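Local coordinates for homoaconitase small subunit (Methanocaldococcus jannaschii, PDB 2PKP), which forms, with its large-subunit partner, a hydro-lyase that reversibly converts (R)-homocitrate to homoisocitrate by way of cis-homoaconitate, at residues 5-9 and 107-113; 10-16 and 57-63; 18-24 and 36-41; 78-82 and 98-102; 120-124 and 135-140. All blocks are in the same frame, centred on the assembly; numbering follows the deposited sequence.

Interaction 1 of 5, residues 5-9 and 107-113; sequences GRAHK and TDEIKDG
The ammonium of K9 is held by two backbone carbonyls of the 107-113 loop: NZ lies 2.7 Å from I110 O, nearly in line with that carbonyl, and 2.8 Å from T107 O. K9 reaches them because CG stands anti to the backbone N (chi1 -175°) and the chain runs out extended. T107 O also accepts from I110 N, and the two donors come to it from opposite faces of its plane. A water links K9 NZ to D108 OD1, whose direct salt-bridge partner is K85. At the other end of the contact D112 OD1 takes K9 N on its anti lone pair at 2.9 Å, and G113 N donates to A7 O at 2.8 Å. Between these polar ends A7 CB packs on I110 CG2 (4.0 Å). Strand 2-9, which presents K9, is itself bonded to D114 and V116 on one side and to V54 and V56 on the other. A methionine in place of K9 would probably leave the T107 and I110 carbonyls without their shared charged donor. The chemistry implies a loop fixed by a lysine whose charge is solvated by two backbone carbonyls and waters rather than by a direct ion pair across the segments.

Interaction 2 of 5, residues 10-16 and 57-63; sequences FGDDVDT and AGENFGC. With ZN (zinc ion), chain B.
The zinc site of this subunit is built where the loop after strand 2-9 meets the loop after strand 54-57. D13 binds the zinc ion with both carboxylate oxygens, OD1 at 2.1 Å and OD2, longer, at 2.5 Å; C63 SG lies 2.2 Å from the metal, and a water fills a further position. N60 steadies the aspartate from the second shell: its ND2 donates to D13 OD1 over 2.8 Å, nearly along the C-O axis of that oxygen, with the amide and carboxylate planes 21° apart. Both side chains have CG anti to the backbone N (chi1 -158° in D13), which lays them side by side, pointing the same way. D13 OD1 thus serves the metal and the amide at once.

The loops follow sheet strands of the swivelling domain of the aconitase family and remain laced together by backbone bonds: G58 N to G11 O, D13 N to E59 O, G62 N to V14 O and T16 N to C63 O. A type II turn from N60 to C63 brings the cysteine round to the metal, with G62 at positive phi. D12 adds a side-chain grip, its OD1 taking E59 N at 2.6 Å in an almost straight bond (178°). One water accepts from V14 N and donates to G11 O and E59 O, bridging the loops. V14 and F61 lie side by side, V14 CB 3.7 Å from F61 CD1, and the F61 ring meets F91 edge-to-face. D15 uses its carboxylate as an N-cap, OD1 accepting from A18 N of the helix that follows.

Interaction 3 of 5, residues 18-24 and 36-41; sequences AIIPGPY and HCMAGI
Y24, the first residue of the YLRT motif, lies flat against H36 where the end of helix 16-19 and the chain after it meet the 36-41 loop. The two rings form an offset stack with centroids 3.9 Å apart and planes at 16°; H36 CG sits over the centre of the tyrosine ring, while H36 CB adds a CH-pi contact to the same ring. H36 ND1 has a weak bond to E32 O, which may help to set the imidazole's rotation. With an alanine at Y24 the face of the imidazole loses the phenol ring, and H36 is likely to be freer to turn. The side chain of Y24 is about 7 Å from that of R26, the residue critical for substrate specificity.

The polar work is done by backbone atoms. The last helical carbonyls are taken up by the loop: I19 O accepts M38 N at 2.6 Å, the donor tilted 27° from the carbonyl plane, and A18 O accepts G40 N at 2.8 Å. Within the loop, a type II turn from H36 to A39 pairs A39 N with H36 O, and I41 N bonds to M38 O; on the other side, Y24 N is satisfied by P21 O. The CA atoms of G40 and A18 are 3.6 Å apart, an approach possible because G40 has no side chain: a CB would run into the A18 backbone. M38, bent at chi2 and chi3, lays its sulfur alongside I19, and A18 CB meets I41 CG2 at 3.8 Å.

Interaction 4 of 5, residues 78-82 and 98-102; sequences GIKAV and VGLIP
Two parallel strand starts pair here, A81 beside I101 and V82 beside P102, with I101 N bonded to K80 O (3.0 Å) and V82 N to I101 O (2.9 Å, nearly straight on to the carbonyl). They are the two strands of a beta-alpha-beta unit, 81-84 and 101-104, joined by helix 89-98. That helix closes in a Schellman motif at G99, whose positive phi turns the chain into strand 101-104.

On one face of the sheet A81 CB packs on I101 CB at 4.0 Å, and I3 of strand 2-9 touches both residues. K80 lies just before the paired residues and reaches across to I101: its CG is anti to the backbone N (chi1 180°) and the chain bends at chi2, so that CE comes 3.6 Å from I101 CD1. NZ then donates to G99 O, in the carbonyl plane, which ties the lysine to the end of the helix; a long, weak ion pair with E51 of the second subunit extends this end towards the dimer partner.

The other face carries V82 and P102, the first touching I74, F61 and F87, the second Y92, A95, I96 and F87. L100 is directed away at CB, yet its CG, anti to the backbone N (chi1 179°), brings both branches to the 78-82 segment. L100 CD2 lies 4.3 Å from V82 CG2; the other branch, CD1, lies against the carbonyl oxygens of I79 and K80, with L100 CD1 3.3 Å from I79 O.

Interaction 5 of 5, residues 120-124 and 135-140; sequences LDKEE and KCETPK
E123 reaches from the turn between strands 115-119 and 124-127 to the chain leaving strand 132-135; it belongs to a G1 beta bulge, where it and E124 both face D119. Its CB lies 3.6 Å from C136 O. CG, set anti to the carbonyl carbon (chi1 -73°), carries the chain towards T138 and lies 3.9 Å from T138 CG2. Beyond it the chain is extended, and CD delivers the carboxylate among three donors, all of them on OE2. T138 N approaches on the anti lone pair in an almost straight bond (173°), T138 OG1 donates at 2.9 Å from above the carboxylate plane, and K140 NZ forms a salt bridge at 2.7 Å on the syn side, 32° out of that plane. OE1 stays farther from the lysine.

The donors are themselves organised. K140 is bent at chi2 and chi4, which curls its amine back over its own segment so that NZ also donates to T138 O. Three donors, one of them charged, would probably favour the ionised form of E123.

The backbones add an antiparallel non-hydrogen-bonded pair, E124 with K135, at the mouth of the hairpin made by strands 124-127 and 132-135; next to it C136 N donates to E123 O, from above the carbonyl plane. C136 SG rests against the E123-E124 peptide. L120, which packs on I101 and I103 of strand 101-104, also meets the threonine methyl, with L120 CD2 3.9 Å from T138 CG2.

In the fold
Interactions 1, 4 and 5 are tied to the seven-stranded mixed sheet, whereas interaction 2 holds the zinc ion and interaction 3 lies in neighbouring loops, with the Y24 side chain about 7 Å from that of R26, critical for substrate specificity. Interactions 1 and 2 touch through a probable hydrogen bond, T107 OG1 to A57 O at 2.7 Å. Interaction 2 packs on interaction 3, where F10 CD1 meets I41 CD1 at 3.3 Å; the A18 side chain is about 9 Å from the zinc. F61 also joins interaction 2 to interaction 4 through V82. Interaction 5 leans on interaction 4, with P139 CD against P102 O, and its centre lies about 28 Å from that of interaction 3, across the chain's centre.

Interaction 1 of 5, residues 5-9 and 107-113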
# COMPACT_ATOMS: atom_id res chain seq x y z
N GLY A 5 10.78 0.86 2.31
CA GLY A 5 10.67 2.25 2.71
C GLY A 5 11.69 2.63 3.76
O GLY A 5 12.58 1.84 4.09
N ARG A 6 11.57 3.84 4.29
CA ARG A 6 12.50 4.31 5.30
C ARG A 6 12.09 3.82 6.68
O ARG A 6 10.91 3.82 7.04
CB ARG A 6 12.57 5.85 5.29
CG ARG A 6 13.65 6.42 6.21
CD ARG A 6 13.72 7.94 6.14
NE ARG A 6 14.09 8.41 4.81
CZ ARG A 6 15.24 8.12 4.20
NH1 ARG A 6 16.15 7.36 4.81
NH2 ARG A 6 15.49 8.58 2.98
N ALA A 7 13.08 3.39 7.46
CA ALA A 7 12.84 2.88 8.80
C ALA A 7 12.86 3.99 9.85
O ALA A 7 13.73 4.86 9.84
CB ALA A 7 13.90 1.84 9.13
N HIS A 8 11.90 3.96 10.76
CA HIS A 8 11.85 4.94 11.84
C HIS A 8 12.03 4.08 13.08
O HIS A 8 11.13 3.34 13.47
CB HIS A 8 10.51 5.68 11.86
CG HIS A 8 10.28 6.53 10.65
ND1 HIS A 8 9.70 6.05 9.50
CD2 HIS A 8 10.61 7.82 10.40
CE1 HIS A 8 9.67 7.01 8.59
NE2 HIS A 8 10.22 8.09 9.10
N LYS A 9 13.21 4.17 13.68
CA LYS A 9 13.55 3.35 14.82
C LYS A 9 13.25 3.88 16.21
O LYS A 9 13.54 5.03 16.54
CB LYS A 9 15.03 2.96 14.75
CG LYS A 9 15.41 2.00 15.86
CD LYS A 9 16.76 1.36 15.67
CE LYS A 9 16.90 0.17 16.62
NZ LYS A 9 18.17 -0.55 16.45
N THR A 107 15.95 -6.24 15.61
CA THR A 107 16.03 -4.86 15.17
C THR A 107 17.28 -4.10 15.58
O THR A 107 17.43 -2.93 15.24
CB THR A 107 14.79 -4.06 15.62
OG1 THR A 107 14.68 -4.11 17.04
CG2 THR A 107 13.54 -4.65 14.99
N ASP A 108 18.18 -4.75 16.32
CA ASP A 108 19.43 -4.07 16.67
C ASP A 108 20.22 -3.91 15.36
O ASP A 108 21.11 -3.07 15.25
CB ASP A 108 20.27 -4.89 17.66
CG ASP A 108 19.65 -4.98 19.05
OD1 ASP A 108 18.81 -4.12 19.41
OD2 ASP A 108 20.01 -5.91 19.80
N GLU A 109 19.86 -4.71 14.36
CA GLU A 109 20.52 -4.69 13.06
C GLU A 109 20.05 -3.52 12.20
O GLU A 109 20.63 -3.26 11.14
CB GLU A 109 20.27 -5.99 12.30
CG GLU A 109 20.78 -7.26 12.98
CD GLU A 109 22.31 -7.36 13.00
OE1 GLU A 109 22.98 -6.54 12.35
OE2 GLU A 109 22.83 -8.28 13.66
N ILE A 110 19.01 -2.84 12.64
CA ILE A 110 18.45 -1.72 11.89
C ILE A 110 18.61 -0.39 12.61
O ILE A 110 18.34 -0.28 13.81
CB ILE A 110 16.95 -1.96 11.60
CG1 ILE A 110 16.77 -3.32 10.91
CG2 ILE A 110 16.41 -0.83 10.73
CD1 ILE A 110 15.31 -3.76 10.78
N LYS A 111 19.04 0.63 11.87
CA LYS A 111 19.24 1.96 12.42
C LYS A 111 18.20 2.91 11.87
O LYS A 111 17.66 2.68 10.78
CB LYS A 111 20.63 2.48 12.07
CG LYS A 111 21.77 1.67 12.67
CD LYS A 111 21.74 1.73 14.18
CE LYS A 111 22.94 1.00 14.79
NZ LYS A 111 23.00 1.17 16.28
N ASP A 112 17.92 3.97 12.61
CA ASP A 112 16.94 4.96 12.18
C ASP A 112 17.40 5.52 10.84
O ASP A 112 18.58 5.78 10.64
CB ASP A 112 16.83 6.09 13.20
CG ASP A 112 15.70 7.04 12.88
OD1 ASP A 112 14.54 6.59 12.84
OD2 ASP A 112 15.98 8.25 12.67
N GLY A 113 16.45 5.69 9.92
CA GLY A 113 16.79 6.22 8.61
C GLY A 113 17.27 5.19 7.59
O GLY A 113 17.48 5.54 6.43
O HOH W 1 14.13 8.28 9.76
O HOH W 2 18.71 -1.66 18.72
O HOH W 3 21.31 -0.81 17.16

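Interaction 2 of 5, residues 10-16 and 57-63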
# COMPACT_ATOMS: atom_id res chain seq x y z
N PHE A 10 12.68 3.00 17.03
CA PHE A 10 12.32 3.30 18.41
C PHE A 10 12.89 2.20 19.30
O PHE A 10 13.33 1.15 18.80
CB PHE A 10 10.80 3.36 18.53
CG PHE A 10 10.17 4.42 17.68
CD1 PHE A 10 9.93 5.69 18.20
CD2 PHE A 10 9.82 4.16 16.36
CE1 PHE A 10 9.36 6.69 17.41
CE2 PHE A 10 9.25 5.16 15.56
CZ PHE A 10 9.02 6.42 16.08
N GLY A 11 12.88 2.43 20.62
CA GLY A 11 13.42 1.45 21.55
C GLY A 11 12.47 0.38 22.06
O GLY A 11 11.55 -0.05 21.36
N ASP A 12 12.71 -0.05 23.29
CA ASP A 12 11.89 -1.07 23.94
C ASP A 12 10.65 -0.50 24.61
O ASP A 12 10.58 0.69 24.91
CB ASP A 12 12.69 -1.83 25.01
CG ASP A 12 13.86 -2.61 24.44
OD1 ASP A 12 13.69 -3.27 23.39
OD2 ASP A 12 14.95 -2.58 25.05
N ASP A 13 9.68 -1.37 24.82
CA ASP A 13 8.44 -1.04 25.49
C ASP A 13 7.68 0.19 25.00
O ASP A 13 7.21 0.99 25.80
CB ASP A 13 8.69 -0.89 26.99
CG ASP A 13 7.43 -1.06 27.81
OD1 ASP A 13 6.76 -2.10 27.63
OD2 ASP A 13 7.10 -0.17 28.63
N VAL A 14 7.57 0.34 23.68
CA VAL A 14 6.82 1.47 23.13
C VAL A 14 5.35 1.11 23.29
O VAL A 14 4.80 0.33 22.51
CB VAL A 14 7.13 1.66 21.64
CG1 VAL A 14 6.28 2.79 21.10
CG2 VAL A 14 8.61 1.95 21.45
N ASP A 15 4.70 1.68 24.31
CA ASP A 15 3.30 1.36 24.59
C ASP A 15 2.27 2.14 23.78
O ASP A 15 2.60 3.10 23.09
CB ASP A 15 3.00 1.53 26.08
CG ASP A 15 3.12 2.97 26.55
OD1 ASP A 15 2.41 3.84 26.02
OD2 ASP A 15 3.93 3.21 27.47
N THR A 16 1.02 1.71 23.88
CA THR A 16 -0.08 2.33 23.16
C THR A 16 -0.21 3.84 23.39
O THR A 16 -0.59 4.57 22.48
CB THR A 16 -1.43 1.66 23.51
OG1 THR A 16 -1.59 1.62 24.93
CG2 THR A 16 -1.47 0.24 22.95
N ALA A 57 11.07 -1.21 15.94
CA ALA A 57 11.19 -1.06 17.39
C ALA A 57 11.85 -2.23 18.09
O ALA A 57 12.18 -3.25 17.48
CB ALA A 57 9.82 -0.80 18.00
N GLY A 58 12.05 -2.06 19.40
CA GLY A 58 12.68 -3.09 20.20
C GLY A 58 11.69 -4.11 20.73
O GLY A 58 10.80 -4.57 20.02
N GLU A 59 11.85 -4.45 22.00
CA GLU A 59 10.98 -5.44 22.64
C GLU A 59 9.63 -4.89 23.05
O GLU A 59 9.46 -3.70 23.31
CB GLU A 59 11.67 -6.01 23.89
CG GLU A 59 13.01 -6.67 23.62
CD GLU A 59 12.85 -8.08 23.08
OE1 GLU A 59 11.78 -8.40 22.53
OE2 GLU A 59 13.81 -8.87 23.21
N ASN A 60 8.65 -5.79 23.08
CA ASN A 60 7.31 -5.47 23.53
C ASN A 60 6.62 -4.25 22.92
O ASN A 60 6.01 -3.45 23.63
CB ASN A 60 7.37 -5.35 25.07
CG ASN A 60 6.01 -5.38 25.72
OD1 ASN A 60 5.12 -6.12 25.30
ND2 ASN A 60 5.85 -4.58 26.77
N PHE A 61 6.69 -4.12 21.60
CA PHE A 61 6.05 -3.00 20.92
C PHE A 61 4.53 -3.10 21.05
O PHE A 61 3.95 -4.18 20.93
CB PHE A 61 6.43 -2.98 19.44
CG PHE A 61 5.88 -1.80 18.69
CD1 PHE A 61 6.55 -0.58 18.71
CD2 PHE A 61 4.70 -1.90 17.97
CE1 PHE A 61 6.05 0.53 18.02
CE2 PHE A 61 4.18 -0.80 17.28
CZ PHE A 61 4.86 0.42 17.31
N GLY A 62 3.88 -1.96 21.28
CA GLY A 62 2.43 -1.95 21.40
C GLY A 62 1.95 -2.32 22.80
O GLY A 62 0.77 -2.57 23.02
N CYS A 63 2.89 -2.35 23.74
CA CYS A 63 2.59 -2.69 25.12
C CYS A 63 1.44 -1.90 25.72
O CYS A 63 1.19 -0.75 25.36
CB CYS A 63 3.83 -2.46 26.00
SG CYS A 63 3.49 -2.69 27.76
ZN ZN B . 5.11 -1.66 28.78
O HOH W 4 8.95 -1.31 21.65
O HOH W 5 4.42 0.17 28.97

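Interaction 3 of 5, residues 18-24 and 36-41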
# COMPACT_ATOMS: atom_id res chain seq x y z
N ALA A 18 2.24 5.90 23.93
CA ALA A 18 3.33 6.53 23.20
C ALA A 18 2.92 6.56 21.73
O ALA A 18 3.16 7.53 21.02
CB ALA A 18 4.61 5.74 23.37
N ILE A 19 2.27 5.48 21.29
CA ILE A 19 1.82 5.35 19.91
C ILE A 19 0.70 6.33 19.58
O ILE A 19 0.70 6.97 18.53
CB ILE A 19 1.35 3.90 19.63
CG1 ILE A 19 2.54 2.94 19.75
CG2 ILE A 19 0.72 3.79 18.25
CD1 ILE A 19 2.16 1.48 19.68
N ILE A 20 -0.27 6.44 20.48
CA ILE A 20 -1.39 7.35 20.30
C ILE A 20 -1.92 7.76 21.67
O ILE A 20 -2.78 7.10 22.25
CB ILE A 20 -2.52 6.68 19.45
CG1 ILE A 20 -3.69 7.66 19.27
CG2 ILE A 20 -2.99 5.40 20.11
CD1 ILE A 20 -3.37 8.86 18.41
N PRO A 21 -1.40 8.87 22.21
CA PRO A 21 -1.79 9.40 23.52
C PRO A 21 -3.29 9.36 23.79
O PRO A 21 -4.10 9.71 22.93
CB PRO A 21 -1.24 10.81 23.49
CG PRO A 21 0.05 10.61 22.74
CD PRO A 21 -0.38 9.73 21.59
N GLY A 22 -3.65 8.94 25.00
CA GLY A 22 -5.05 8.84 25.39
C GLY A 22 -5.96 10.00 25.04
O GLY A 22 -7.09 9.78 24.59
N PRO A 23 -5.53 11.26 25.23
CA PRO A 23 -6.38 12.40 24.91
C PRO A 23 -6.92 12.46 23.48
O PRO A 23 -8.02 12.98 23.26
CB PRO A 23 -5.50 13.60 25.25
CG PRO A 23 -4.11 13.08 25.03
CD PRO A 23 -4.20 11.71 25.67
N TYR A 24 -6.17 11.94 22.52
CA TYR A 24 -6.61 11.96 21.13
C TYR A 24 -7.66 10.91 20.83
O TYR A 24 -8.31 10.95 19.79
CB TYR A 24 -5.42 11.76 20.19
CG TYR A 24 -4.31 12.77 20.37
CD1 TYR A 24 -3.08 12.40 20.92
CD2 TYR A 24 -4.48 14.10 19.99
CE1 TYR A 24 -2.05 13.32 21.08
CE2 TYR A 24 -3.45 15.03 20.14
CZ TYR A 24 -2.24 14.63 20.68
OH TYR A 24 -1.22 15.54 20.83
N HIS A 36 -1.31 11.90 14.87
CA HIS A 36 -0.61 11.93 16.15
C HIS A 36 0.08 10.61 16.46
O HIS A 36 0.34 10.29 17.62
CB HIS A 36 -1.56 12.32 17.27
CG HIS A 36 -2.11 13.71 17.12
ND1 HIS A 36 -3.30 13.98 16.48
CD2 HIS A 36 -1.57 14.91 17.44
CE1 HIS A 36 -3.47 15.29 16.41
NE2 HIS A 36 -2.43 15.88 16.98
N CYS A 37 0.37 9.84 15.42
CA CYS A 37 1.03 8.56 15.57
C CYS A 37 2.42 8.75 16.17
O CYS A 37 3.19 9.60 15.71
CB CYS A 37 1.14 7.86 14.22
SG CYS A 37 1.80 6.18 14.32
N MET A 38 2.73 7.97 17.21
CA MET A 38 4.02 8.04 17.89
C MET A 38 4.28 9.38 18.59
O MET A 38 5.39 9.62 19.07
CB MET A 38 5.18 7.77 16.92
CG MET A 38 5.02 6.53 16.06
SD MET A 38 4.65 5.08 17.04
CE MET A 38 6.21 4.81 17.85
N ALA A 39 3.26 10.23 18.65
CA ALA A 39 3.42 11.55 19.28
C ALA A 39 3.81 11.44 20.75
O ALA A 39 4.33 12.39 21.33
CB ALA A 39 2.12 12.34 19.16
N GLY A 40 3.57 10.27 21.34
CA GLY A 40 3.91 10.04 22.73
C GLY A 40 5.40 10.06 23.02
O GLY A 40 5.80 10.37 24.14
N ILE A 41 6.22 9.71 22.03
CA ILE A 41 7.66 9.71 22.23
C ILE A 41 8.41 10.54 21.20
O ILE A 41 9.54 10.96 21.45
CB ILE A 41 8.23 8.27 22.25
CG1 ILE A 41 7.69 7.46 21.07
CG2 ILE A 41 7.88 7.59 23.56
CD1 ILE A 41 8.20 6.04 21.04

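Interaction 4 of 5, residues 78-82 and 98-102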
# COMPACT_ATOMS: atom_id res chain seq x y z
N GLY A 78 0.05 5.34 6.43
CA GLY A 78 0.52 4.71 5.21
C GLY A 78 1.58 3.67 5.52
O GLY A 78 2.33 3.25 4.63
N ILE A 79 1.66 3.25 6.78
CA ILE A 79 2.62 2.24 7.21
C ILE A 79 1.99 0.86 7.13
O ILE A 79 0.99 0.58 7.80
CB ILE A 79 3.09 2.53 8.65
CG1 ILE A 79 3.85 3.86 8.66
CG2 ILE A 79 3.96 1.39 9.17
CD1 ILE A 79 4.24 4.34 10.05
N LYS A 80 2.57 -0.01 6.31
CA LYS A 80 2.06 -1.36 6.11
C LYS A 80 2.63 -2.40 7.06
O LYS A 80 2.04 -3.46 7.25
CB LYS A 80 2.31 -1.80 4.66
CG LYS A 80 1.82 -3.20 4.33
CD LYS A 80 0.31 -3.31 4.43
CE LYS A 80 -0.17 -4.67 3.95
NZ LYS A 80 -1.66 -4.76 3.97
N ALA A 81 3.78 -2.11 7.65
CA ALA A 81 4.40 -3.06 8.56
C ALA A 81 5.19 -2.43 9.69
O ALA A 81 5.68 -1.31 9.60
CB ALA A 81 5.31 -4.02 7.77
N VAL A 82 5.32 -3.20 10.77
CA VAL A 82 6.08 -2.78 11.93
C VAL A 82 7.04 -3.91 12.20
O VAL A 82 6.63 -5.07 12.27
CB VAL A 82 5.18 -2.59 13.17
CG1 VAL A 82 6.02 -2.25 14.38
CG2 VAL A 82 4.17 -1.50 12.90
N VAL A 98 -6.54 -5.36 11.34
CA VAL A 98 -6.72 -4.15 10.53
C VAL A 98 -5.82 -4.20 9.30
O VAL A 98 -5.79 -3.26 8.51
CB VAL A 98 -6.39 -2.84 11.29
CG1 VAL A 98 -7.34 -2.66 12.47
CG2 VAL A 98 -4.94 -2.83 11.73
N GLY A 99 -5.09 -5.30 9.14
CA GLY A 99 -4.22 -5.43 7.98
C GLY A 99 -2.82 -4.86 8.15
O GLY A 99 -2.10 -4.65 7.17
N LEU A 100 -2.42 -4.58 9.39
CA LEU A 100 -1.09 -4.05 9.67
C LEU A 100 -0.19 -5.25 9.95
O LEU A 100 -0.48 -6.04 10.85
CB LEU A 100 -1.13 -3.12 10.89
CG LEU A 100 0.18 -2.48 11.35
CD1 LEU A 100 0.78 -1.64 10.22
CD2 LEU A 100 -0.08 -1.61 12.58
N ILE A 101 0.89 -5.39 9.19
CA ILE A 101 1.78 -6.54 9.34
C ILE A 101 2.85 -6.46 10.42
O ILE A 101 3.77 -5.64 10.35
CB ILE A 101 2.48 -6.86 8.00
CG1 ILE A 101 1.43 -7.05 6.90
CG2 ILE A 101 3.31 -8.14 8.14
CD1 ILE A 101 2.01 -7.04 5.49
N PRO A 102 2.76 -7.33 11.43
CA PRO A 102 3.75 -7.34 12.50
C PRO A 102 4.85 -8.31 12.09
O PRO A 102 4.59 -9.49 11.85
CB PRO A 102 2.96 -7.85 13.71
CG PRO A 102 1.52 -8.00 13.21
CD PRO A 102 1.66 -8.24 11.75

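Interaction 5 of 5, residues 120-124 and 135-140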
# COMPACT_ATOMS: atom_id res chain seq x y z
N LEU A 120 8.23 -10.56 2.19
CA LEU A 120 7.36 -11.46 2.95
C LEU A 120 7.42 -12.91 2.49
O LEU A 120 7.17 -13.82 3.28
CB LEU A 120 5.91 -10.95 2.90
CG LEU A 120 5.73 -9.52 3.42
CD1 LEU A 120 4.27 -9.10 3.29
CD2 LEU A 120 6.17 -9.44 4.86
N ASP A 121 7.76 -13.14 1.23
CA ASP A 121 7.83 -14.51 0.74
C ASP A 121 9.13 -15.20 1.17
O ASP A 121 9.12 -16.38 1.49
CB ASP A 121 7.70 -14.55 -0.79
CG ASP A 121 6.28 -14.24 -1.25
OD1 ASP A 121 5.33 -14.69 -0.59
OD2 ASP A 121 6.11 -13.55 -2.28
N LYS A 122 10.23 -14.46 1.18
CA LYS A 122 11.51 -15.03 1.58
C LYS A 122 11.73 -14.90 3.09
O LYS A 122 12.59 -15.57 3.66
CB LYS A 122 12.67 -14.33 0.87
CG LYS A 122 12.67 -14.41 -0.65
CD LYS A 122 13.96 -13.79 -1.17
CE LYS A 122 13.96 -13.66 -2.69
NZ LYS A 122 15.24 -13.05 -3.16
N GLU A 123 10.94 -14.03 3.72
CA GLU A 123 11.06 -13.77 5.15
C GLU A 123 12.45 -13.25 5.49
O GLU A 123 13.16 -13.79 6.35
CB GLU A 123 10.75 -15.03 5.96
CG GLU A 123 9.28 -15.37 5.95
CD GLU A 123 8.94 -16.45 6.95
OE1 GLU A 123 9.36 -17.60 6.73
OE2 GLU A 123 8.26 -16.14 7.95
N GLU A 124 12.83 -12.20 4.78
CA GLU A 124 14.12 -11.56 4.97
C GLU A 124 13.87 -10.07 4.88
O GLU A 124 12.90 -9.63 4.26
CB GLU A 124 15.10 -11.92 3.86
CG GLU A 124 15.30 -13.39 3.63
CD GLU A 124 16.34 -13.64 2.57
OE1 GLU A 124 16.22 -13.05 1.47
OE2 GLU A 124 17.28 -14.42 2.83
N LYS A 135 17.19 -12.25 8.77
CA LYS A 135 15.99 -13.06 8.72
C LYS A 135 14.92 -12.42 9.59
O LYS A 135 15.23 -11.68 10.53
CB LYS A 135 16.27 -14.48 9.24
CG LYS A 135 17.14 -15.32 8.32
CD LYS A 135 17.24 -16.75 8.82
CE LYS A 135 18.06 -17.61 7.87
NZ LYS A 135 18.26 -18.97 8.45
N CYS A 136 13.67 -12.71 9.27
CA CYS A 136 12.55 -12.21 10.05
C CYS A 136 11.50 -13.31 10.07
O CYS A 136 11.60 -14.30 9.35
CB CYS A 136 11.95 -10.93 9.44
SG CYS A 136 11.15 -11.11 7.81
N GLU A 137 10.50 -13.14 10.92
CA GLU A 137 9.43 -14.10 11.02
C GLU A 137 8.14 -13.35 10.76
O GLU A 137 7.82 -12.37 11.45
CB GLU A 137 9.40 -14.73 12.41
CG GLU A 137 8.11 -15.50 12.71
CD GLU A 137 8.21 -16.36 13.95
OE1 GLU A 137 8.70 -15.86 14.98
OE2 GLU A 137 7.79 -17.54 13.89
N THR A 138 7.40 -13.80 9.75
CA THR A 138 6.15 -13.18 9.38
C THR A 138 4.99 -14.01 9.94
O THR A 138 5.19 -15.16 10.35
CB THR A 138 6.00 -13.10 7.86
OG1 THR A 138 5.97 -14.43 7.32
CG2 THR A 138 7.19 -12.35 7.25
N PRO A 139 3.78 -13.45 9.97
CA PRO A 139 2.62 -14.18 10.48
C PRO A 139 2.31 -15.41 9.62
O PRO A 139 2.55 -15.42 8.41
CB PRO A 139 1.50 -13.14 10.43
CG PRO A 139 2.24 -11.84 10.58
CD PRO A 139 3.42 -12.04 9.68
N LYS A 140 1.78 -16.45 10.26
CA LYS A 140 1.42 -17.69 9.57
C LYS A 140 -0.04 -18.03 9.84
O LYS A 140 -0.76 -17.27 10.49
CB LYS A 140 2.29 -18.84 10.09
CG LYS A 140 3.78 -18.66 9.92
CD LYS A 140 4.19 -18.72 8.47
CE LYS A 140 5.70 -18.72 8.34
NZ LYS A 140 6.29 -17.55 9.04